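Local coordinates for putative NADH-depentdent flavin oxidoreductase (Cupriavidus metallidurans, PDB 5OCS), which probably acts as an ene-reductase of the Old Yellow Enzyme family, using FMN and a nicotinamide cofactor to reduce activated double bonds, at residues R84-V89 with L170-I175; A162-A167 with E220-E225; Q273-K276 with Y281-P284; G301-A306 with E310-N315. All coordinates share one frame; numbering follows the deposited sequence.

Contact 1: residues R84-V89 with L170-I175; sequences RVLGAV and LGIEGI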
loop_
_atom_site.group_PDB
_atom_site.type_symbol
_atom_site.label_atom_id
_atom_site.label_comp_id
_atom_site.label_asym_id
_atom_site.label_seq_id
_atom_site.Cartn_x
_atom_site.Cartn_y
_atom_site.Cartn_z
ATOM N N ARG D 84 -4.986 16.732 3.157
ATOM C CA ARG D 84 -5.242 16.015 1.886
ATOM C C ARG D 84 -5.048 14.512 2.039
ATOM O O ARG D 84 -5.874 13.716 1.587
ATOM C CB ARG D 84 -4.368 16.530 0.764
ATOM C CG ARG D 84 -4.784 17.913 0.273
ATOM C CD ARG D 84 -4.036 18.318 -1.030
ATOM N NE ARG D 84 -2.693 18.836 -0.769
ATOM C CZ ARG D 84 -2.402 20.091 -0.371
ATOM N NH1 ARG D 84 -1.140 20.421 -0.149
ATOM N NH2 ARG D 84 -3.356 21.015 -0.173
ATOM N N VAL D 85 -3.988 14.134 2.724
ATOM C CA VAL D 85 -3.725 12.720 3.026
ATOM C C VAL D 85 -4.809 12.140 3.910
ATOM O O VAL D 85 -5.358 11.055 3.622
ATOM C CB VAL D 85 -2.346 12.538 3.700
ATOM C CG1 VAL D 85 -2.115 11.082 4.049
ATOM C CG2 VAL D 85 -1.235 12.980 2.762
ATOM N N LEU D 86 -5.134 12.833 4.999
ATOM C CA LEU D 86 -6.179 12.316 5.901
ATOM C C LEU D 86 -7.526 12.152 5.212
ATOM O O LEU D 86 -8.259 11.238 5.500
ATOM C CB LEU D 86 -6.368 13.241 7.123
ATOM C CG LEU D 86 -5.189 13.287 8.061
ATOM C CD1 LEU D 86 -5.302 14.489 9.001
ATOM C CD2 LEU D 86 -5.093 11.983 8.863
ATOM N N GLY D 87 -7.869 13.049 4.294
ATOM C CA GLY D 87 -9.171 12.957 3.643
ATOM C C GLY D 87 -9.315 11.686 2.803
ATOM O O GLY D 87 -10.399 11.062 2.749
ATOM N N ALA D 88 -8.218 11.280 2.186
ATOM C CA ALA D 88 -8.158 10.033 1.428
ATOM C C ALA D 88 -8.288 8.842 2.378
ATOM O O ALA D 88 -9.005 7.866 2.131
ATOM C CB ALA D 88 -6.854 9.940 0.727
ATOM N N VAL D 89 -7.559 8.905 3.474
ATOM C CA VAL D 89 -7.727 7.880 4.503
ATOM C C VAL D 89 -9.177 7.740 4.935
ATOM O O VAL D 89 -9.723 6.619 4.977
ATOM C CB VAL D 89 -6.797 8.085 5.699
ATOM C CG1 VAL D 89 -7.178 7.195 6.892
ATOM C CG2 VAL D 89 -5.349 7.860 5.284
ATOM N N LEU D 170 -7.824 19.029 12.067
ATOM C CA LEU D 170 -7.728 18.009 11.026
ATOM C C LEU D 170 -8.552 16.775 11.313
ATOM O O LEU D 170 -8.650 15.889 10.460
ATOM C CB LEU D 170 -6.240 17.616 10.834
ATOM C CG LEU D 170 -5.334 18.648 10.161
ATOM C CD1 LEU D 170 -3.877 18.187 10.041
ATOM C CD2 LEU D 170 -5.830 18.966 8.779
ATOM N N GLY D 171 -9.129 16.676 12.507
ATOM C CA GLY D 171 -9.890 15.508 12.861
ATOM C C GLY D 171 -8.986 14.358 13.292
ATOM O O GLY D 171 -9.457 13.230 13.418
ATOM N N ILE D 172 -7.716 14.622 13.628
ATOM C CA ILE D 172 -6.866 13.558 14.200
ATOM C C ILE D 172 -7.454 13.195 15.580
ATOM O O ILE D 172 -7.918 14.076 16.326
ATOM C CB ILE D 172 -5.417 14.023 14.248
ATOM C CG1 ILE D 172 -4.924 14.237 12.828
ATOM C CG2 ILE D 172 -4.554 13.028 14.966
ATOM C CD1 ILE D 172 -3.544 14.797 12.665
ATOM N N GLU D 173 -7.412 11.914 15.914
ATOM C CA GLU D 173 -8.210 11.365 17.011
ATOM C C GLU D 173 -7.451 11.205 18.316
ATOM O O GLU D 173 -8.041 10.832 19.340
ATOM C CB GLU D 173 -8.779 10.046 16.575
ATOM C CG GLU D 173 -9.855 10.227 15.507
ATOM C CD GLU D 173 -10.146 8.959 14.735
ATOM O OE1 GLU D 173 -9.350 8.606 13.852
ATOM O OE2 GLU D 173 -11.144 8.269 15.088
ATOM N N GLY D 174 -6.156 11.493 18.301
ATOM C CA GLY D 174 -5.341 11.341 19.472
ATOM C C GLY D 174 -3.940 11.868 19.250
ATOM O O GLY D 174 -3.490 12.021 18.106
ATOM N N ILE D 175 -3.247 12.146 20.352
ATOM C CA ILE D 175 -1.870 12.662 20.255
ATOM C C ILE D 175 -0.930 11.854 21.152
ATOM O O ILE D 175 -1.196 11.613 22.341
ATOM C CB ILE D 175 -1.753 14.139 20.667
ATOM C CG1 ILE D 175 -2.441 15.056 19.628
ATOM C CG2 ILE D 175 -0.276 14.576 20.774
ATOM C CD1 ILE D 175 -2.529 16.497 20.045
#
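Leu86 meets Leu170 and Ile172 in the outer layer of a TIM barrel, and illustrates how a helix of such a fold is joined to the turn that follows its neighbour, at the end where the strands begin. Leu86 sits on helix 76-92, between the second and third strands. Its two partners belong to the turn that leaves helix 150-169 for the fourth strand, 175-179. Contact is wholly apolar, with no hydrogen bond between the segments. In Leu86 a chi1 of -67° sets CG beside the backbone N, and a chi2 of 164° completes the placing of CD1 at the turn, where that one methyl serves both partners. The side chains of Leu170 and Ile172 each cross that of Leu86 at about a right angle.

The turn itself brings the two partners together. Gly171, with positive phi (80°), closes helix 150-169 in a Schellman motif, so the chain leaves the helix between Leu170 and Ile172, and both side chains touch Leu86. Leu86 also packs on Val97, and Ile172 on Ile99, both of strand 96-102. The polar flank is held by Glu173, whose OE1 forms a salt bridge with Arg90 and accepts a hydrogen bond from Val97 N. At the centre, Leu86 CD1 lies 3.7 Å from Leu170 CB and 3.9 Å from Ile172 CG1, while the terminal methyl Ile172 CD1 stands 4.1 Å from the same Leu86 CD1.

Contact 2: residues A162-A167 with E220-E225; sequences AAAKRA and EAFPAE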
loop_
_atom_site.group_PDB
_atom_site.type_symbol
_atom_site.label_atom_id
_atom_site.label_comp_id
_atom_site.label_asym_id
_atom_site.label_seq_id
_atom_site.Cartn_x
_atom_site.Cartn_y
_atom_site.Cartn_z
ATOM N N ALA D 162 0.054 24.747 19.648
ATOM C CA ALA D 162 -0.420 25.169 18.334
ATOM C C ALA D 162 -0.603 23.946 17.444
ATOM O O ALA D 162 -1.627 23.803 16.760
ATOM C CB ALA D 162 0.475 26.205 17.683
ATOM N N ALA D 163 0.371 23.059 17.468
ATOM C CA ALA D 163 0.320 21.833 16.641
ATOM C C ALA D 163 -0.805 20.906 17.096
ATOM O O ALA D 163 -1.470 20.300 16.257
ATOM C CB ALA D 163 1.665 21.113 16.666
ATOM N N ALA D 164 -1.051 20.807 18.381
ATOM C CA ALA D 164 -2.152 20.018 18.887
ATOM C C ALA D 164 -3.524 20.554 18.417
ATOM O O ALA D 164 -4.385 19.773 18.076
ATOM C CB ALA D 164 -2.110 19.991 20.388
ATOM N N LYS D 165 -3.668 21.878 18.357
ATOM C CA LYS D 165 -4.899 22.485 17.851
ATOM C C LYS D 165 -5.073 22.234 16.363
ATOM O O LYS D 165 -6.200 22.000 15.904
ATOM C CB LYS D 165 -4.934 23.977 18.163
ATOM C CG LYS D 165 -5.098 24.255 19.650
ATOM C CD LYS D 165 -5.002 25.744 19.903
ATOM C CE LYS D 165 -5.151 26.134 21.361
ATOM N NZ LYS D 165 -4.958 27.616 21.503
ATOM N N ARG D 166 -3.976 22.282 15.603
ATOM C CA ARG D 166 -4.048 21.957 14.173
ATOM C C ARG D 166 -4.461 20.515 13.968
ATOM O O ARG D 166 -5.316 20.219 13.113
ATOM C CB ARG D 166 -2.751 22.247 13.445
ATOM C CG ARG D 166 -2.354 23.702 13.415
ATOM C CD ARG D 166 -1.138 23.843 12.554
ATOM N NE ARG D 166 -0.571 25.197 12.548
ATOM C CZ ARG D 166 -0.981 26.186 11.766
ATOM N NH1 ARG D 166 -1.972 26.006 10.901
ATOM N NH2 ARG D 166 -0.389 27.386 11.842
ATOM N N ALA D 167 -3.887 19.622 14.782
ATOM C CA ALA D 167 -4.230 18.201 14.705
ATOM C C ALA D 167 -5.721 17.998 15.016
ATOM O O ALA D 167 -6.396 17.233 14.318
ATOM C CB ALA D 167 -3.339 17.374 15.618
ATOM N N GLU D 220 -4.562 20.062 27.746
ATOM C CA GLU D 220 -5.483 21.185 27.899
ATOM C C GLU D 220 -6.005 21.665 26.546
ATOM O O GLU D 220 -7.202 21.981 26.418
ATOM C CB GLU D 220 -4.812 22.330 28.634
ATOM C CG GLU D 220 -5.798 23.394 29.128
ATOM C CD GLU D 220 -6.275 24.345 28.069
ATOM O OE1 GLU D 220 -5.513 24.615 27.104
ATOM O OE2 GLU D 220 -7.430 24.838 28.209
ATOM N N ALA D 221 -5.130 21.724 25.546
ATOM C CA ALA D 221 -5.496 22.275 24.260
ATOM C C ALA D 221 -6.329 21.319 23.389
ATOM O O ALA D 221 -7.125 21.781 22.572
ATOM C CB ALA D 221 -4.276 22.728 23.513
ATOM N N PHE D 222 -6.090 20.017 23.501
ATOM C CA PHE D 222 -6.711 19.012 22.617
ATOM C C PHE D 222 -8.088 18.651 23.180
ATOM O O PHE D 222 -8.253 18.579 24.408
ATOM C CB PHE D 222 -5.837 17.753 22.548
ATOM C CG PHE D 222 -6.021 16.898 21.305
ATOM C CD1 PHE D 222 -5.737 17.403 20.041
ATOM C CD2 PHE D 222 -6.363 15.542 21.421
ATOM C CE1 PHE D 222 -5.867 16.615 18.903
ATOM C CE2 PHE D 222 -6.498 14.745 20.313
ATOM C CZ PHE D 222 -6.250 15.289 19.050
ATOM N N PRO D 223 -9.086 18.440 22.298
ATOM C CA PRO D 223 -10.438 18.189 22.801
ATOM C C PRO D 223 -10.484 17.111 23.865
ATOM O O PRO D 223 -9.972 16.026 23.677
ATOM C CB PRO D 223 -11.209 17.771 21.530
ATOM C CG PRO D 223 -10.537 18.555 20.445
ATOM C CD PRO D 223 -9.063 18.535 20.820
ATOM N N ALA D 224 -11.085 17.429 25.011
ATOM C CA ALA D 224 -10.996 16.568 26.207
ATOM C C ALA D 224 -11.381 15.100 25.993
ATOM O O ALA D 224 -10.835 14.218 26.622
ATOM C CB ALA D 224 -11.820 17.188 27.361
ATOM N N GLU D 225 -12.321 14.857 25.082
ATOM C CA GLU D 225 -12.807 13.526 24.782
ATOM C C GLU D 225 -11.811 12.650 23.994
ATOM O O GLU D 225 -11.939 11.439 23.978
ATOM C CB GLU D 225 -14.163 13.608 24.027
ATOM C CG GLU D 225 -14.114 14.259 22.631
ATOM C CD GLU D 225 -14.308 15.764 22.635
ATOM O OE1 GLU D 225 -14.033 16.403 23.664
ATOM O OE2 GLU D 225 -14.715 16.330 21.584
#
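The carbonyl oxygen of Ala164 is approached by two carbons of one aromatic ring: Phe222 CD1 lies 3.4 Å from Ala164 O, and Phe222 CE1 3.6 Å from the same oxygen. The oxygen sits at the edge of the ring and in its plane, so it faces the weakly positive C-H rim and not the electron-rich faces. It exemplifies an aromatic edge packed against a helix backbone, with no hydrogen bond between the segments.

Phe222 is the first residue to leave helical geometry after helix 204-221. Its CG stands anti to the backbone N (chi1 -156°), beside the carbonyl carbon, and this swings the ring across to helix 150-169. Further along the same edge, Phe222 CE1 comes within 4.1 Å of Ala167 C and 4.2 Å of Ala167 CB. The ring thus lies against one turn of the helix, beside Ala164 and Ala167, and the side chain also touches Ala168 and Ile175.

On the residue just before, at the end of helix 204-221, Ala221 CB is met by the exposed Lys165, whose extended chain brings CE to within 4.1 Å of that methyl. Beyond it the ammonium group does not reach the acid: Lys165 NZ is 6.4 Å from Glu220 OE1, a distance at which opposite charges could attract only weakly. Ala221 packs on Val161 as well. Such packing of adjacent outer helices, with the aromatic just after one of them reaching Ile175 of the barrel strand, is part of the helical layer of a (beta/alpha)8 barrel.

Contact 3: residues Q273-K276 with Y281-P284; sequences QAIK and YQVP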
loop_
_atom_site.group_PDB
_atom_site.type_symbol
_atom_site.label_atom_id
_atom_site.label_comp_id
_atom_site.label_asym_id
_atom_site.label_seq_id
_atom_site.Cartn_x
_atom_site.Cartn_y
_atom_site.Cartn_z
ATOM N N GLN D 273 16.734 -11.057 23.348
ATOM C CA GLN D 273 17.507 -10.957 24.591
ATOM C C GLN D 273 16.634 -11.231 25.796
ATOM O O GLN D 273 17.026 -11.974 26.734
ATOM C CB GLN D 273 18.083 -9.565 24.711
ATOM C CG GLN D 273 19.116 -9.214 23.636
ATOM C CD GLN D 273 19.329 -7.715 23.542
ATOM O OE1 GLN D 273 18.368 -6.958 23.603
ATOM N NE2 GLN D 273 20.587 -7.266 23.370
ATOM N N ALA D 274 15.472 -10.591 25.809
ATOM C CA ALA D 274 14.622 -10.566 27.012
ATOM C C ALA D 274 14.042 -11.910 27.399
ATOM O O ALA D 274 13.942 -12.230 28.606
ATOM C CB ALA D 274 13.485 -9.579 26.816
ATOM N N ILE D 275 13.650 -12.701 26.401
ATOM C CA ILE D 275 12.970 -13.960 26.698
ATOM C C ILE D 275 13.891 -14.963 27.384
ATOM O O ILE D 275 13.430 -15.959 27.950
ATOM C CB ILE D 275 12.340 -14.651 25.457
ATOM C CG1 ILE D 275 13.423 -15.091 24.451
ATOM C CG2 ILE D 275 11.248 -13.762 24.838
ATOM C CD1 ILE D 275 12.928 -15.681 23.158
ATOM N N LYS D 276 15.190 -14.723 27.315
ATOM C CA LYS D 276 16.154 -15.611 27.973
ATOM C C LYS D 276 16.392 -15.295 29.423
ATOM O O LYS D 276 17.175 -16.002 30.061
ATOM C CB LYS D 276 17.498 -15.538 27.239
ATOM C CG LYS D 276 17.375 -15.735 25.732
ATOM C CD LYS D 276 16.675 -17.046 25.362
ATOM C CE LYS D 276 16.564 -17.159 23.854
ATOM N NZ LYS D 276 15.823 -18.354 23.410
ATOM N N TYR D 281 9.620 -12.518 29.927
ATOM C CA TYR D 281 8.730 -11.581 29.181
ATOM C C TYR D 281 9.460 -11.084 27.931
ATOM O O TYR D 281 10.665 -10.852 27.964
ATOM C CB TYR D 281 8.356 -10.388 30.019
ATOM C CG TYR D 281 7.692 -10.720 31.321
ATOM C CD1 TYR D 281 6.569 -11.545 31.382
ATOM C CD2 TYR D 281 8.171 -10.162 32.497
ATOM C CE1 TYR D 281 5.963 -11.830 32.608
ATOM C CE2 TYR D 281 7.575 -10.426 33.703
ATOM C CZ TYR D 281 6.495 -11.268 33.760
ATOM O OH TYR D 281 5.984 -11.491 35.013
ATOM N N GLN D 282 8.723 -10.897 26.842
ATOM C CA GLN D 282 9.265 -10.279 25.649
ATOM C C GLN D 282 9.500 -8.792 25.820
ATOM O O GLN D 282 10.464 -8.284 25.267
ATOM C CB GLN D 282 8.369 -10.530 24.444
ATOM C CG GLN D 282 8.265 -11.980 24.029
ATOM C CD GLN D 282 7.310 -12.153 22.853
ATOM O OE1 GLN D 282 7.627 -11.770 21.722
ATOM N NE2 GLN D 282 6.146 -12.715 23.114
ATOM N N VAL D 283 8.591 -8.105 26.536
ATOM C CA VAL D 283 8.656 -6.644 26.792
ATOM C C VAL D 283 8.616 -6.430 28.317
ATOM O O VAL D 283 7.623 -6.011 28.891
ATOM C CB VAL D 283 7.553 -5.891 25.993
ATOM C CG1 VAL D 283 7.944 -5.916 24.523
ATOM C CG2 VAL D 283 6.153 -6.510 26.150
ATOM N N PRO D 284 9.727 -6.769 28.991
ATOM C CA PRO D 284 9.673 -6.759 30.460
ATOM C C PRO D 284 9.390 -5.399 31.128
ATOM O O PRO D 284 8.756 -5.314 32.229
ATOM C CB PRO D 284 11.062 -7.315 30.865
ATOM C CG PRO D 284 11.918 -7.119 29.683
ATOM C CD PRO D 284 11.015 -7.247 28.486
HETATM O O HOH W 1 12.458 -10.633 30.192
#
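Ile275 and Gln282 lie side by side and point the same way, so the contact between them runs along their flanks. Ile275 CG2 touches Gln282 CG at 3.6 Å, and the same methyl is 4.1 Å from Gln282 CA. The Ile275 branch is set by its first torsion: CG1 lies between the backbone N and the carbonyl carbon (chi1 65°), which leaves CG2 as the branch facing the other segment while the longer one leads away. Gln282 runs out straight beyond CG, carrying its amide past the isoleucine to a partner on another helix, where NE2 donates to Gln308 O.

Ala274 comes in differently, end-on, with its methyl aimed at the turn. Ala274 CB is 3.3 Å from Tyr281 O and 3.6 Å from Gln282 O, so two successive carbonyls border one methyl. Pro284 adds a third neighbour, its CD 3.8 Å from Ala274 CB. Here the short helix 271-274 is folded against the start of helix 284-293 within the connection that follows the sixth strand of a TIM barrel, at the rim where strands end. Val283 is the N-cap of that second helix and Pro284 its first residue, a position that suits a proline because its missing N-H is not needed there.

The backbones are bridged by a water, which is hydrogen-bonded to Ala274 O at 2.7 Å and to Tyr281 O at 2.9 Å. Tyr281, by contrast, turns its side chain from helix 271-274, and that side chain packs against Asn315 and Glu317.

Contact 4: residues G301-A306 with E310-N315; sequences GLITEA and EAIIAN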
loop_
_atom_site.group_PDB
_atom_site.type_symbol
_atom_site.label_atom_id
_atom_site.label_comp_id
_atom_site.label_asym_id
_atom_site.label_seq_id
_atom_site.Cartn_x
_atom_site.Cartn_y
_atom_site.Cartn_z
ATOM N N GLY D 301 6.831 -3.502 20.170
ATOM C CA GLY D 301 7.070 -4.903 19.939
ATOM C C GLY D 301 8.024 -5.098 18.772
ATOM O O GLY D 301 7.605 -4.969 17.590
ATOM N N LEU D 302 9.282 -5.442 19.065
ATOM C CA LEU D 302 10.263 -5.700 17.997
ATOM C C LEU D 302 10.110 -7.141 17.576
ATOM O O LEU D 302 10.974 -7.962 17.823
ATOM C CB LEU D 302 11.694 -5.384 18.477
ATOM C CG LEU D 302 11.910 -3.950 18.941
ATOM C CD1 LEU D 302 13.367 -3.834 19.408
ATOM C CD2 LEU D 302 11.597 -2.887 17.902
ATOM N N ILE D 303 8.966 -7.435 16.954
ATOM C CA ILE D 303 8.534 -8.765 16.619
ATOM C C ILE D 303 8.093 -8.839 15.180
ATOM O O ILE D 303 7.825 -7.811 14.557
ATOM C CB ILE D 303 7.400 -9.231 17.566
ATOM C CG1 ILE D 303 6.160 -8.327 17.442
ATOM C CG2 ILE D 303 7.893 -9.229 19.006
ATOM C CD1 ILE D 303 5.214 -8.721 16.325
ATOM N N THR D 304 8.031 -10.055 14.644
ATOM C CA THR D 304 7.549 -10.263 13.270
ATOM C C THR D 304 6.397 -11.261 13.191
ATOM O O THR D 304 5.693 -11.279 12.198
ATOM C CB THR D 304 8.676 -10.756 12.326
ATOM O OG1 THR D 304 9.095 -12.069 12.754
ATOM C CG2 THR D 304 9.879 -9.767 12.346
ATOM N N GLU D 305 6.209 -12.101 14.205
ATOM C CA GLU D 305 5.214 -13.201 14.118
ATOM C C GLU D 305 3.967 -12.939 14.936
ATOM O O GLU D 305 4.028 -12.425 16.046
ATOM C CB GLU D 305 5.842 -14.522 14.579
ATOM C CG GLU D 305 7.139 -14.898 13.879
ATOM C CD GLU D 305 7.044 -14.840 12.360
ATOM O OE1 GLU D 305 6.198 -15.562 11.744
ATOM O OE2 GLU D 305 7.799 -14.040 11.760
ATOM N N ALA D 306 2.812 -13.367 14.403
ATOM C CA ALA D 306 1.548 -13.235 15.086
ATOM C C ALA D 306 1.592 -13.826 16.487
ATOM O O ALA D 306 1.079 -13.215 17.424
ATOM C CB ALA D 306 0.430 -13.898 14.306
ATOM N N GLU D 310 0.538 -12.117 20.016
ATOM C CA GLU D 310 -0.513 -12.730 20.815
ATOM C C GLU D 310 0.007 -12.992 22.236
ATOM O O GLU D 310 -0.684 -12.701 23.235
ATOM C CB GLU D 310 -0.969 -14.030 20.149
ATOM C CG GLU D 310 -1.937 -14.915 20.939
ATOM C CD GLU D 310 -3.249 -14.236 21.286
ATOM O OE1 GLU D 310 -3.607 -13.178 20.702
ATOM O OE2 GLU D 310 -3.968 -14.769 22.147
ATOM N N ALA D 311 1.217 -13.534 22.311
ATOM C CA ALA D 311 1.764 -13.906 23.610
ATOM C C ALA D 311 1.977 -12.679 24.490
ATOM O O ALA D 311 1.680 -12.717 25.713
ATOM C CB ALA D 311 3.069 -14.680 23.475
ATOM N N ILE D 312 2.502 -11.601 23.905
ATOM C CA ILE D 312 2.622 -10.340 24.647
ATOM C C ILE D 312 1.265 -9.968 25.246
ATOM O O ILE D 312 1.187 -9.559 26.388
ATOM C CB ILE D 312 3.231 -9.204 23.780
ATOM C CG1 ILE D 312 4.737 -9.461 23.590
ATOM C CG2 ILE D 312 2.943 -7.821 24.374
ATOM C CD1 ILE D 312 5.362 -8.616 22.492
ATOM N N ILE D 313 0.183 -10.056 24.476
ATOM C CA ILE D 313 -1.097 -9.647 25.031
ATOM C C ILE D 313 -1.607 -10.677 26.040
ATOM O O ILE D 313 -2.087 -10.313 27.130
ATOM C CB ILE D 313 -2.137 -9.445 23.926
ATOM C CG1 ILE D 313 -1.677 -8.342 22.930
ATOM C CG2 ILE D 313 -3.493 -9.144 24.506
ATOM C CD1 ILE D 313 -1.441 -6.966 23.508
ATOM N N ALA D 314 -1.541 -11.950 25.652
ATOM C CA ALA D 314 -2.147 -13.030 26.456
ATOM C C ALA D 314 -1.409 -13.217 27.774
ATOM O O ALA D 314 -2.030 -13.550 28.783
ATOM C CB ALA D 314 -2.193 -14.328 25.669
ATOM N N ASN D 315 -0.100 -12.920 27.774
ATOM C CA ASN D 315 0.715 -12.954 28.985
ATOM C C ASN D 315 0.682 -11.641 29.797
ATOM O O ASN D 315 1.496 -11.448 30.713
ATOM C CB ASN D 315 2.157 -13.363 28.602
ATOM C CG ASN D 315 2.964 -13.912 29.781
ATOM O OD1 ASN D 315 2.409 -14.583 30.688
ATOM N ND2 ASN D 315 4.290 -13.634 29.784
#
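Glu310 and Ala306 make the first full turn of helix 306-314, which follows the seventh strand of the TIM barrel: Glu310 N donates to Ala306 O at 2.9 Å, with an N-H...O angle of 172°. Glu305 is the N-cap. Gln308 OE1 folds back to accept from its amide and from that of Thr304, as in one half of a capping box.

The side chain of Glu310 starts against the same carbonyl, with its CB 3.5 Å from Ala306 O. CG then stands anti to the backbone N (chi1 172°), and a bend at the second torsion turns the carboxylate away from the loop. Both its oxygens find partners near the N terminus of the chain, OE1 accepting from Leu4 N and OE2 pairing with His3 ND1.

In the loop, Thr304 OG1 donates to Glu305 OE2 at 2.6 Å, which accepts through the lone pair turned away from its other oxygen, while Glu305 OE1 forms a salt bridge with Lys340. Leu302, at the centre of an inverse gamma turn, belongs to the FMN site. Toward the barrel wall, where Ile321 touches both side chains, Ile303 CG2 and Ile312 CD1 meet methyl to methyl at 4.4 Å.

In the fold
From the N terminus, contact 1 is opened by helix 76-92, and contact 2 by helix 150-169 before residues 170-175 close the first. Residues 220-225 then close the second, so the two cross along the chain. They also touch, where Ile172 N probably hydrogen-bonds to Ala167 O and where Ile175 meets Phe222, tying helices 76-92, 150-169 and 204-221 to the strands at one end of the barrel. Contacts 3 and 4 are short local closures in series, after the sixth and seventh strands, and they touch through Gln282 and Tyr281. Their centres lie 28 to 36 Å from those of contacts 1 and 2, toward the rim where the strands end.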